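Local coordinates for protein ribonucleoside-diphosphate reductase (Pseudomonas aeruginosa, PDB 5IM3) that probably catalyses the reduction of ribonucleoside diphosphates to deoxyribonucleotides for DNA synthesis, and binds dATP both in its N-terminal ATP cone and in its catalytic barrel domain, at residues Y44-I49 / Q81-F86; L375-D380 / G403-P408; V580-N585 / L592-D597. All blocks are in the same frame, centred on the assembly; numbering follows the deposited sequence.

Interaction 1: residues Y44-I49 / Q81-F86; sequences YTDDKI and QVTATF. With DTP (2'-deoxyadenosine 5'-triphosphate), chain C.
In the N-terminal ATP cone, Y44, in the wall of a dATP pocket, and D46 beside it meet T83 on the neighbouring helix 69-88, a worked example of a ligand-touching ring steadied from behind by second-shell bonds. The hub is the T83 hydroxyl. It takes a hydrogen bond from Y44 OH, 3.1 Å from T83 OG1, which lies at the edge of the tyrosine ring, near its plane. It gives a shorter one to D46, with 2.6 Å between T83 OG1 and D46 OD1; the carboxylate is met on its syn side, 33° out of plane. The main-chain oxygen of T79 is a further hydrogen-bond partner, so the one T83 proton is probably shared with it. T83 sends OG1 across to segment 44-49 because that oxygen sits opposite its own carbonyl carbon (chi1 -61°).

The Y44 ring therefore works on two fronts. Over one face lies the adenine of dATP, with CD1 of Y44 3.2 Å from C2 of the base. At its far end the phenol comes to the edge of the F86 ring, Y44 OH standing 3.6 Å from F86 CD2. Holding OH at T83 probably limits how far the ring can tilt, so the surface offered to the base would be well defined. Next to it, I49 bridges ligand and helix: CG1 of I49 faces the deoxyribose C2' at 3.7 Å, while its terminal CD1 reaches CG1 of V82 at 4.0 Å. T45 lies at the amino edge of the base, its backbone N 2.9 Å from N6. I101 of helix 98-111 packs on I49 and F86. A base resting on an aromatic ring just before a helix, braced by a second helix, is part of how this ATP cone holds one dATP.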
loop_
_atom_site.group_PDB
_atom_site.type_symbol
_atom_site.label_atom_id
_atom_site.label_comp_id
_atom_site.label_asym_id
_atom_site.label_seq_id
_atom_site.Cartn_x
_atom_site.Cartn_y
_atom_site.Cartn_z
ATOM N N TYR A 44 50.631 33.593 19.344
ATOM C CA TYR A 44 50.143 33.186 18.034
ATOM C C TYR A 44 50.314 34.341 17.051
ATOM O O TYR A 44 49.708 35.405 17.219
ATOM C CB TYR A 44 48.678 32.757 18.127
ATOM C CG TYR A 44 48.106 32.187 16.847
ATOM C CD1 TYR A 44 48.076 30.815 16.624
ATOM C CD2 TYR A 44 47.587 33.021 15.865
ATOM C CE1 TYR A 44 47.552 30.291 15.454
ATOM C CE2 TYR A 44 47.062 32.506 14.694
ATOM C CZ TYR A 44 47.046 31.143 14.494
ATOM O OH TYR A 44 46.523 30.627 13.330
ATOM N N THR A 45 51.117 34.116 16.012
ATOM C CA THR A 45 51.510 35.145 15.057
ATOM C C THR A 45 51.100 34.670 13.674
ATOM O O THR A 45 51.596 33.644 13.193
ATOM C CB THR A 45 53.019 35.415 15.093
ATOM O OG1 THR A 45 53.442 35.653 16.439
ATOM C CG2 THR A 45 53.364 36.629 14.235
ATOM N N ASP A 46 50.189 35.409 13.041
ATOM C CA ASP A 46 49.782 35.082 11.681
ATOM C C ASP A 46 50.964 35.112 10.721
ATOM O O ASP A 46 51.004 34.333 9.762
ATOM C CB ASP A 46 48.703 36.058 11.215
ATOM C CG ASP A 46 47.299 35.551 11.479
ATOM O OD1 ASP A 46 47.151 34.567 12.232
ATOM O OD2 ASP A 46 46.342 36.142 10.937
ATOM N N ASP A 47 51.928 36.004 10.962
ATOM C CA ASP A 47 53.058 36.160 10.052
ATOM C C ASP A 47 53.768 34.834 9.808
ATOM O O ASP A 47 54.135 34.518 8.670
ATOM C CB ASP A 47 54.034 37.195 10.615
ATOM C CG ASP A 47 55.222 37.436 9.704
ATOM O OD1 ASP A 47 55.032 37.459 8.470
ATOM O OD2 ASP A 47 56.347 37.601 10.226
ATOM N N LYS A 48 53.975 34.041 10.863
ATOM C CA LYS A 48 54.662 32.764 10.698
ATOM C C LYS A 48 53.898 31.846 9.751
ATOM O O LYS A 48 54.507 31.096 8.977
ATOM C CB LYS A 48 54.863 32.095 12.060
ATOM C CG LYS A 48 55.713 32.905 13.031
ATOM C CD LYS A 48 57.131 33.105 12.511
ATOM C CE LYS A 48 57.993 33.856 13.513
ATOM N NZ LYS A 48 59.394 34.027 13.033
ATOM N N ILE A 49 52.565 31.891 9.792
ATOM C CA ILE A 49 51.769 31.131 8.832
ATOM C C ILE A 49 51.887 31.748 7.445
ATOM O O ILE A 49 52.083 31.045 6.447
ATOM C CB ILE A 49 50.300 31.058 9.287
ATOM C CG1 ILE A 49 50.188 30.234 10.571
ATOM C CG2 ILE A 49 49.428 30.458 8.180
ATOM C CD1 ILE A 49 48.789 30.156 11.148
ATOM N N GLN A 81 41.401 31.872 6.965
ATOM C CA GLN A 81 40.519 30.750 7.262
ATOM C C GLN A 81 41.192 29.711 8.148
ATOM O O GLN A 81 40.495 28.897 8.763
ATOM C CB GLN A 81 40.018 30.106 5.965
ATOM C CG GLN A 81 41.102 29.584 5.040
ATOM C CD GLN A 81 40.558 29.214 3.670
ATOM O OE1 GLN A 81 39.631 29.850 3.165
ATOM N NE2 GLN A 81 41.128 28.180 3.065
ATOM N N VAL A 82 42.523 29.722 8.238
ATOM C CA VAL A 82 43.205 28.895 9.228
ATOM C C VAL A 82 43.060 29.506 10.615
ATOM O O VAL A 82 42.587 28.854 11.553
ATOM C CB VAL A 82 44.687 28.709 8.846
ATOM C CG1 VAL A 82 45.491 28.141 10.024
ATOM C CG2 VAL A 82 44.807 27.798 7.633
ATOM N N THR A 83 43.470 30.769 10.765
ATOM C CA THR A 83 43.324 31.443 12.049
ATOM C C THR A 83 41.873 31.450 12.507
ATOM O O THR A 83 41.600 31.357 13.709
ATOM C CB THR A 83 43.863 32.874 11.953
ATOM O OG1 THR A 83 45.255 32.841 11.610
ATOM C CG2 THR A 83 43.690 33.615 13.275
ATOM N N ALA A 84 40.931 31.552 11.567
ATOM C CA ALA A 84 39.519 31.526 11.931
ATOM C C ALA A 84 39.118 30.164 12.481
ATOM O O ALA A 84 38.324 30.081 13.425
ATOM C CB ALA A 84 38.661 31.889 10.720
ATOM N N THR A 85 39.662 29.085 11.911
ATOM C CA THR A 85 39.310 27.747 12.374
ATOM C C THR A 85 39.658 27.564 13.848
ATOM O O THR A 85 38.866 27.005 14.616
ATOM C CB THR A 85 40.020 26.693 11.524
ATOM O OG1 THR A 85 39.757 26.937 10.136
ATOM C CG2 THR A 85 39.534 25.294 11.884
ATOM N N PHE A 86 40.842 28.027 14.260
ATOM C CA PHE A 86 41.229 27.918 15.663
ATOM C C PHE A 86 40.349 28.782 16.557
ATOM O O PHE A 86 40.081 28.408 17.704
ATOM C CB PHE A 86 42.703 28.301 15.830
ATOM C CG PHE A 86 43.661 27.320 15.210
ATOM C CD1 PHE A 86 43.507 25.958 15.410
ATOM C CD2 PHE A 86 44.714 27.761 14.423
ATOM C CE1 PHE A 86 44.385 25.054 14.842
ATOM C CE2 PHE A 86 45.596 26.860 13.849
ATOM C CZ PHE A 86 45.431 25.505 14.059
HETATM P PG DTP C . 61.652 27.218 13.284
HETATM O O1G DTP C . 61.947 28.667 13.197
HETATM O O2G DTP C . 61.235 26.613 11.931
HETATM O O3G DTP C . 62.820 26.413 13.818
HETATM P PB DTP C . 58.988 26.383 13.762
HETATM O O1B DTP C . 59.138 25.189 12.904
HETATM O O2B DTP C . 58.060 26.126 14.935
HETATM O O3B DTP C . 60.410 26.916 14.232
HETATM P PA DTP C . 58.591 27.648 11.269
HETATM O O1A DTP C . 58.538 29.044 10.797
HETATM O O2A DTP C . 59.802 26.853 10.770
HETATM O O3A DTP C . 58.493 27.589 12.854
HETATM O "O5'" DTP C . 57.308 26.857 10.912
HETATM C "C5'" DTP C . 56.087 27.487 11.310
HETATM C "C4'" DTP C . 54.927 26.533 11.227
HETATM O "O4'" DTP C . 54.239 26.517 12.493
HETATM C "C3'" DTP C . 53.868 26.965 10.224
HETATM O "O3'" DTP C . 53.075 25.863 9.782
HETATM C "C2'" DTP C . 53.038 27.951 11.036
HETATM C "C1'" DTP C . 53.201 27.490 12.480
HETATM N N9 DTP C . 53.551 28.559 13.412
HETATM C C8 DTP C . 54.788 29.069 13.706
HETATM N N7 DTP C . 54.765 30.095 14.522
HETATM C C5 DTP C . 53.416 30.271 14.789
HETATM C C6 DTP C . 52.723 31.199 15.586
HETATM N N6 DTP C . 53.310 32.238 16.193
HETATM N N1 DTP C . 51.379 31.072 15.667
HETATM C C2 DTP C . 50.784 30.094 14.978
HETATM N N3 DTP C . 51.332 29.187 14.168
HETATM C C4 DTP C . 52.658 29.325 14.120
#

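Interaction 2: residues L375-D380 / G403-P408; sequences LTTVPD and GNDWTP. With DTP (2'-deoxyadenosine 5'-triphosphate), chain G.
L375-T377 and G403-D405 run as parallel neighbouring strands, their axes 4.7 Å apart and turned by 18°, with T376 bonding to the residues on either side of N404: T376 N bonds to G403 O and T376 O receives D405 N. V378 N carries the ladder one step further, to D405 O. With helix 382-395 between them the strands form a beta-alpha-beta unit of the reductase barrel.

Each sheet face has its own polar pair. T376 and N404 lie side by side, and the T376 hydroxyl donates from OG1 to N404 OD1 at 2.7 Å, approaching from above the amide plane instead of along a lone pair; N404 ND2 is engaged by N392 of the helix. On the other face T377 OG1, swung opposite its backbone N (chi1 178°), reaches D405 OD2 at 2.9 Å on the anti side of the carboxylate. The same oxygen is bonded by H513 NE2, while OD1 closes an Asx turn onto T407 N. Beyond the strands V378 and W406 make an apolar contact: CG2 of V378 sits over the five-membered ring of W406, 3.8 Å from its centroid, a CH-pi contact on the ring face. P408 CG comes 3.3 Å from the V378 carbonyl oxygen.

At the effector, D380 OD1 accepts a hydrogen bond from O3' of dATP at 2.7 Å, and its other oxygen pairs with R410, which also binds the nucleotide. K397 of the second subunit reaches the same ligand. Each D405 oxygen thus has a job, and D380 splits its carboxylate between sugar and arginine, which would probably fix its orientation toward the deoxyribose hydroxyl.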
loop_
_atom_site.group_PDB
_atom_site.type_symbol
_atom_site.label_atom_id
_atom_site.label_comp_id
_atom_site.label_asym_id
_atom_site.label_seq_id
_atom_site.Cartn_x
_atom_site.Cartn_y
_atom_site.Cartn_z
ATOM N N LEU A 375 10.656 -40.698 16.942
ATOM C CA LEU A 375 9.426 -40.550 16.179
ATOM C C LEU A 375 8.320 -41.329 16.876
ATOM O O LEU A 375 8.534 -42.459 17.326
ATOM C CB LEU A 375 9.572 -41.059 14.734
ATOM C CG LEU A 375 10.549 -40.340 13.796
ATOM C CD1 LEU A 375 12.001 -40.717 14.084
ATOM C CD2 LEU A 375 10.193 -40.651 12.346
ATOM N N THR A 376 7.136 -40.725 16.959
ATOM C CA THR A 376 5.985 -41.353 17.589
ATOM C C THR A 376 4.762 -41.188 16.702
ATOM O O THR A 376 4.729 -40.354 15.793
ATOM C CB THR A 376 5.680 -40.754 18.970
ATOM O OG1 THR A 376 5.128 -39.440 18.812
ATOM C CG2 THR A 376 6.940 -40.676 19.828
ATOM N N THR A 377 3.748 -41.999 16.987
ATOM C CA THR A 377 2.437 -41.884 16.363
ATOM C C THR A 377 1.395 -41.887 17.471
ATOM O O THR A 377 1.479 -42.697 18.400
ATOM C CB THR A 377 2.190 -43.021 15.360
ATOM O OG1 THR A 377 0.878 -42.897 14.805
ATOM C CG2 THR A 377 2.336 -44.388 16.022
ATOM N N VAL A 378 0.439 -40.973 17.387
ATOM C CA VAL A 378 -0.526 -40.732 18.459
ATOM C C VAL A 378 -1.819 -41.470 18.127
ATOM O O VAL A 378 -2.366 -41.266 17.037
ATOM C CB VAL A 378 -0.794 -39.230 18.653
ATOM C CG1 VAL A 378 -1.633 -38.999 19.900
ATOM C CG2 VAL A 378 0.510 -38.461 18.750
ATOM N N PRO A 379 -2.330 -42.320 19.014
ATOM C CA PRO A 379 -3.586 -43.021 18.731
ATOM C C PRO A 379 -4.809 -42.152 18.996
ATOM O O PRO A 379 -4.779 -41.199 19.776
ATOM C CB PRO A 379 -3.545 -44.217 19.690
ATOM C CG PRO A 379 -2.737 -43.737 20.832
ATOM C CD PRO A 379 -1.704 -42.803 20.256
ATOM N N ASP A 380 -5.906 -42.514 18.326
ATOM C CA ASP A 380 -7.155 -41.762 18.407
ATOM C C ASP A 380 -7.985 -42.163 19.623
ATOM O O ASP A 380 -9.180 -42.446 19.498
ATOM C CB ASP A 380 -7.972 -41.963 17.124
ATOM C CG ASP A 380 -9.223 -41.091 17.075
ATOM O OD1 ASP A 380 -9.167 -39.937 17.545
ATOM O OD2 ASP A 380 -10.264 -41.565 16.568
ATOM N N GLY A 403 9.507 -36.119 16.662
ATOM C CA GLY A 403 8.469 -36.015 15.649
ATOM C C GLY A 403 7.223 -36.751 16.121
ATOM O O GLY A 403 7.312 -37.876 16.618
ATOM N N ASN A 404 6.072 -36.092 15.976
ATOM C CA ASN A 404 4.781 -36.637 16.392
ATOM C C ASN A 404 3.844 -36.704 15.195
ATOM O O ASN A 404 3.572 -35.679 14.560
ATOM C CB ASN A 404 4.128 -35.781 17.480
ATOM C CG ASN A 404 4.757 -35.951 18.836
ATOM O OD1 ASN A 404 5.596 -36.827 19.058
ATOM N ND2 ASN A 404 4.338 -35.105 19.769
ATOM N N ASP A 405 3.319 -37.897 14.920
ATOM C CA ASP A 405 2.273 -38.081 13.918
ATOM C C ASP A 405 0.909 -37.930 14.589
ATOM O O ASP A 405 0.469 -38.819 15.326
ATOM C CB ASP A 405 2.405 -39.448 13.256
ATOM C CG ASP A 405 1.130 -39.878 12.556
ATOM O OD1 ASP A 405 0.457 -39.011 11.961
ATOM O OD2 ASP A 405 0.796 -41.082 12.607
ATOM N N TRP A 406 0.232 -36.815 14.323
ATOM C CA TRP A 406 -1.070 -36.533 14.911
ATOM C C TRP A 406 -2.228 -36.831 13.970
ATOM O O TRP A 406 -3.385 -36.617 14.343
ATOM C CB TRP A 406 -1.122 -35.074 15.370
ATOM C CG TRP A 406 -0.449 -34.912 16.685
ATOM C CD1 TRP A 406 0.884 -34.712 16.909
ATOM C CD2 TRP A 406 -1.066 -34.985 17.974
ATOM N NE1 TRP A 406 1.131 -34.645 18.258
ATOM C CE2 TRP A 406 -0.049 -34.809 18.934
ATOM C CE3 TRP A 406 -2.379 -35.178 18.410
ATOM C CZ2 TRP A 406 -0.307 -34.817 20.302
ATOM C CZ3 TRP A 406 -2.631 -35.186 19.768
ATOM C CH2 TRP A 406 -1.602 -35.006 20.698
ATOM N N THR A 407 -1.946 -37.349 12.779
ATOM C CA THR A 407 -3.001 -37.618 11.807
ATOM C C THR A 407 -4.111 -38.523 12.331
ATOM O O THR A 407 -5.279 -38.269 11.992
ATOM C CB THR A 407 -2.371 -38.216 10.544
ATOM O OG1 THR A 407 -1.517 -37.239 9.933
ATOM C CG2 THR A 407 -3.433 -38.659 9.543
ATOM N N PRO A 408 -3.846 -39.571 13.118
ATOM C CA PRO A 408 -4.941 -40.485 13.498
ATOM C C PRO A 408 -6.019 -39.847 14.360
ATOM O O PRO A 408 -7.122 -40.402 14.446
ATOM C CB PRO A 408 -4.218 -41.611 14.257
ATOM C CG PRO A 408 -2.792 -41.526 13.822
ATOM C CD PRO A 408 -2.536 -40.068 13.575
HETATM P PG DTP G . -14.759 -44.460 20.300
HETATM O O1G DTP G . -15.660 -43.281 20.155
HETATM O O2G DTP G . -15.324 -45.732 19.665
HETATM O O3G DTP G . -13.377 -44.210 19.696
HETATM P PB DTP G . -13.161 -44.669 22.689
HETATM O O1B DTP G . -11.999 -44.998 21.843
HETATM O O2B DTP G . -13.226 -45.589 23.907
HETATM O O3B DTP G . -14.496 -44.812 21.830
HETATM P PA DTP G . -11.783 -42.285 23.303
HETATM O O1A DTP G . -10.747 -43.152 22.770
HETATM O O2A DTP G . -11.460 -42.000 24.751
HETATM O O3A DTP G . -13.102 -43.161 23.200
HETATM O "O5'" DTP G . -11.833 -40.944 22.474
HETATM C "C5'" DTP G . -11.791 -40.931 21.032
HETATM C "C4'" DTP G . -11.457 -39.542 20.547
HETATM O "O4'" DTP G . -12.329 -38.587 21.191
HETATM C "C3'" DTP G . -10.025 -39.075 20.812
HETATM O "O3'" DTP G . -9.520 -38.359 19.685
HETATM C "C2'" DTP G . -10.169 -38.156 22.017
HETATM C "C1'" DTP G . -11.568 -37.589 21.851
HETATM N N9 DTP G . -12.233 -37.277 23.108
HETATM C C8 DTP G . -12.869 -38.169 23.929
HETATM N N7 DTP G . -13.336 -37.642 25.034
HETATM C C5 DTP G . -12.993 -36.302 24.929
HETATM C C6 DTP G . -13.215 -35.198 25.772
HETATM N N6 DTP G . -13.861 -35.271 26.937
HETATM N N1 DTP G . -12.752 -33.996 25.365
HETATM C C2 DTP G . -12.115 -33.914 24.193
HETATM N N3 DTP G . -11.844 -34.884 23.316
HETATM C C4 DTP G . -12.314 -36.063 23.746
#

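Interaction 3: residues V580-N585 / L592-D597; sequences VVHSSN and LNTNKD
H582 and T594 form the close-fitting heart of this contact between two parts of one loop, whereas the far end of segment 592-597, at K596 and D597, lies exposed away from it. The histidine edge carries the bond: ND1 of H582 lies 3.0 Å from OG1 of T594, near the ring plane and fairly straight at 157°, and either atom could be the donor. The threonine oxygen reaches this spot by standing between its own backbone N and carbonyl carbon (chi1 49°), which also turns it to a bridging water. That water takes a hydrogen bond from H582 N at 2.8 Å, gives one to L592 O at 2.9 Å, and bonds T594 OG1 as well. A single molecule thereby ties both backbones to the side chain between them. The opposite ring nitrogen of H582, NE2, is hydrogen-bonded to D514, and the ring itself lies against that of H513.

N593 packs just as closely but with little direct bonding. Its OD1 rests 3.1 Å from the carbonyl carbon of V580 and 3.4 Å from CG2 of V581, the two side chains crossing at about a right angle. The main chains add a CA-H...O contact, N593 CA to V580 O, at 3.3 Å. ND2 of N593 finds its hydrogen bond at Q575 O, tying segment 592-597 to an earlier part of the same loop.

Past T594 the second segment departs. N595 OD1 receives D597 N in an Asx turn, and on the exposed surface K596 NZ pairs with D597 OD2 in a local salt bridge. Inside, by contrast, the water links H582 N, L592 O and the T594 hydroxyl, and with bonds at both nitrogens the H582 imidazole is probably held against rotation.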
loop_
_atom_site.group_PDB
_atom_site.type_symbol
_atom_site.label_atom_id
_atom_site.label_comp_id
_atom_site.label_asym_id
_atom_site.label_seq_id
_atom_site.Cartn_x
_atom_site.Cartn_y
_atom_site.Cartn_z
ATOM N N VAL A 580 4.640 -49.129 8.982
ATOM C CA VAL A 580 4.353 -47.991 8.117
ATOM C C VAL A 580 5.071 -46.771 8.677
ATOM O O VAL A 580 5.150 -46.590 9.897
ATOM C CB VAL A 580 2.829 -47.733 8.017
ATOM C CG1 VAL A 580 2.531 -46.396 7.330
ATOM C CG2 VAL A 580 2.135 -48.877 7.280
ATOM N N VAL A 581 5.600 -45.937 7.784
ATOM C CA VAL A 581 6.181 -44.658 8.183
ATOM C C VAL A 581 5.054 -43.643 8.317
ATOM O O VAL A 581 4.379 -43.313 7.337
ATOM C CB VAL A 581 7.231 -44.179 7.171
ATOM C CG1 VAL A 581 7.925 -42.920 7.686
ATOM C CG2 VAL A 581 8.240 -45.279 6.888
ATOM N N HIS A 582 4.859 -43.136 9.532
ATOM C CA HIS A 582 3.739 -42.258 9.832
ATOM C C HIS A 582 4.114 -40.787 9.808
ATOM O O HIS A 582 3.218 -39.933 9.758
ATOM C CB HIS A 582 3.155 -42.614 11.204
ATOM C CG HIS A 582 2.432 -43.927 11.229
ATOM N ND1 HIS A 582 2.731 -44.924 12.131
ATOM C CD2 HIS A 582 1.419 -44.401 10.467
ATOM C CE1 HIS A 582 1.939 -45.960 11.919
ATOM N NE2 HIS A 582 1.132 -45.667 10.915
ATOM N N SER A 583 5.402 -40.475 9.837
ATOM C CA SER A 583 5.879 -39.106 9.691
ATOM C C SER A 583 7.400 -39.158 9.610
ATOM O O SER A 583 8.008 -40.233 9.637
ATOM C CB SER A 583 5.419 -38.218 10.847
ATOM O OG SER A 583 6.178 -38.452 12.022
ATOM N N SER A 584 8.009 -37.986 9.505
ATOM C CA SER A 584 9.444 -37.853 9.662
ATOM C C SER A 584 9.721 -37.319 11.070
ATOM O O SER A 584 8.845 -37.349 11.940
ATOM C CB SER A 584 9.997 -36.967 8.545
ATOM O OG SER A 584 11.411 -36.996 8.537
ATOM N N ASN A 585 10.928 -36.828 11.308
ATOM C CA ASN A 585 11.329 -36.437 12.649
ATOM C C ASN A 585 11.403 -34.916 12.756
ATOM O O ASN A 585 10.971 -34.180 11.859
ATOM C CB ASN A 585 12.661 -37.093 13.013
ATOM C CG ASN A 585 13.822 -36.530 12.219
ATOM O OD1 ASN A 585 13.741 -36.381 10.999
ATOM N ND2 ASN A 585 14.906 -36.197 12.913
ATOM N N LEU A 592 11.320 -43.781 9.682
ATOM C CA LEU A 592 11.241 -45.047 10.396
ATOM C C LEU A 592 9.800 -45.331 10.809
ATOM O O LEU A 592 9.001 -44.412 11.008
ATOM C CB LEU A 592 12.142 -45.031 11.637
ATOM C CG LEU A 592 13.637 -44.810 11.397
ATOM C CD1 LEU A 592 14.363 -44.650 12.726
ATOM C CD2 LEU A 592 14.237 -45.954 10.595
ATOM N N ASN A 593 9.482 -46.618 10.946
ATOM C CA ASN A 593 8.142 -47.038 11.335
ATOM C C ASN A 593 7.863 -46.717 12.801
ATOM O O ASN A 593 8.761 -46.710 13.645
ATOM C CB ASN A 593 7.960 -48.539 11.116
ATOM C CG ASN A 593 7.991 -48.929 9.655
ATOM O OD1 ASN A 593 7.862 -48.086 8.769
ATOM N ND2 ASN A 593 8.152 -50.222 9.396
ATOM N N THR A 594 6.588 -46.471 13.099
ATOM C CA THR A 594 6.125 -46.297 14.469
ATOM C C THR A 594 4.813 -47.043 14.653
ATOM O O THR A 594 4.079 -47.286 13.691
ATOM C CB THR A 594 5.923 -44.817 14.827
ATOM O OG1 THR A 594 5.160 -44.170 13.801
ATOM C CG2 THR A 594 7.267 -44.117 14.980
ATOM N N ASN A 595 4.526 -47.417 15.896
ATOM C CA ASN A 595 3.222 -47.979 16.222
ATOM C C ASN A 595 3.025 -47.930 17.733
ATOM O O ASN A 595 3.806 -47.314 18.466
ATOM C CB ASN A 595 3.071 -49.405 15.670
ATOM C CG ASN A 595 4.050 -50.389 16.284
ATOM O OD1 ASN A 595 4.244 -50.426 17.503
ATOM N ND2 ASN A 595 4.663 -51.204 15.437
ATOM N N LYS A 596 1.956 -48.584 18.182
ATOM C CA LYS A 596 1.593 -48.653 19.591
ATOM C C LYS A 596 2.785 -49.020 20.477
ATOM O O LYS A 596 2.909 -48.524 21.603
ATOM C CB LYS A 596 0.463 -49.678 19.724
ATOM C CG LYS A 596 -0.146 -49.867 21.086
ATOM C CD LYS A 596 -1.423 -50.717 20.972
ATOM C CE LYS A 596 -1.145 -52.150 20.504
ATOM N NZ LYS A 596 -0.624 -53.003 21.602
ATOM N N ASP A 597 3.679 -49.877 19.980
ATOM C CA ASP A 597 4.760 -50.425 20.796
ATOM C C ASP A 597 6.142 -50.073 20.258
ATOM O O ASP A 597 7.132 -50.685 20.667
ATOM C CB ASP A 597 4.615 -51.944 20.903
ATOM C CG ASP A 597 3.322 -52.360 21.583
ATOM O OD1 ASP A 597 3.073 -51.899 22.720
ATOM O OD2 ASP A 597 2.554 -53.143 20.978
HETATM O O HOH W 1 6.514 -43.156 11.824
#

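Interactions 2 and 3 are neighbours in the barrel domain, their centres 8 Å apart, whereas interaction 1 lies in the ATP cone, with its centre 85 Å from that of interaction 2 and on the opposite side of the chain's centre. The loop of 580-585 and 592-597 lies against the parallel strands: CB of H582 is 3.1 Å from OD2 of D405, and CG2 of T594 is 3.1 Å from O of L375. Interactions 1 and 2 each meet dATP at separate sites, interaction 1 chiefly along the base and interaction 2 by a hydrogen bond to O3'. Interaction 3 touches neither, the H582 side chain being about 12 Å from that of D380.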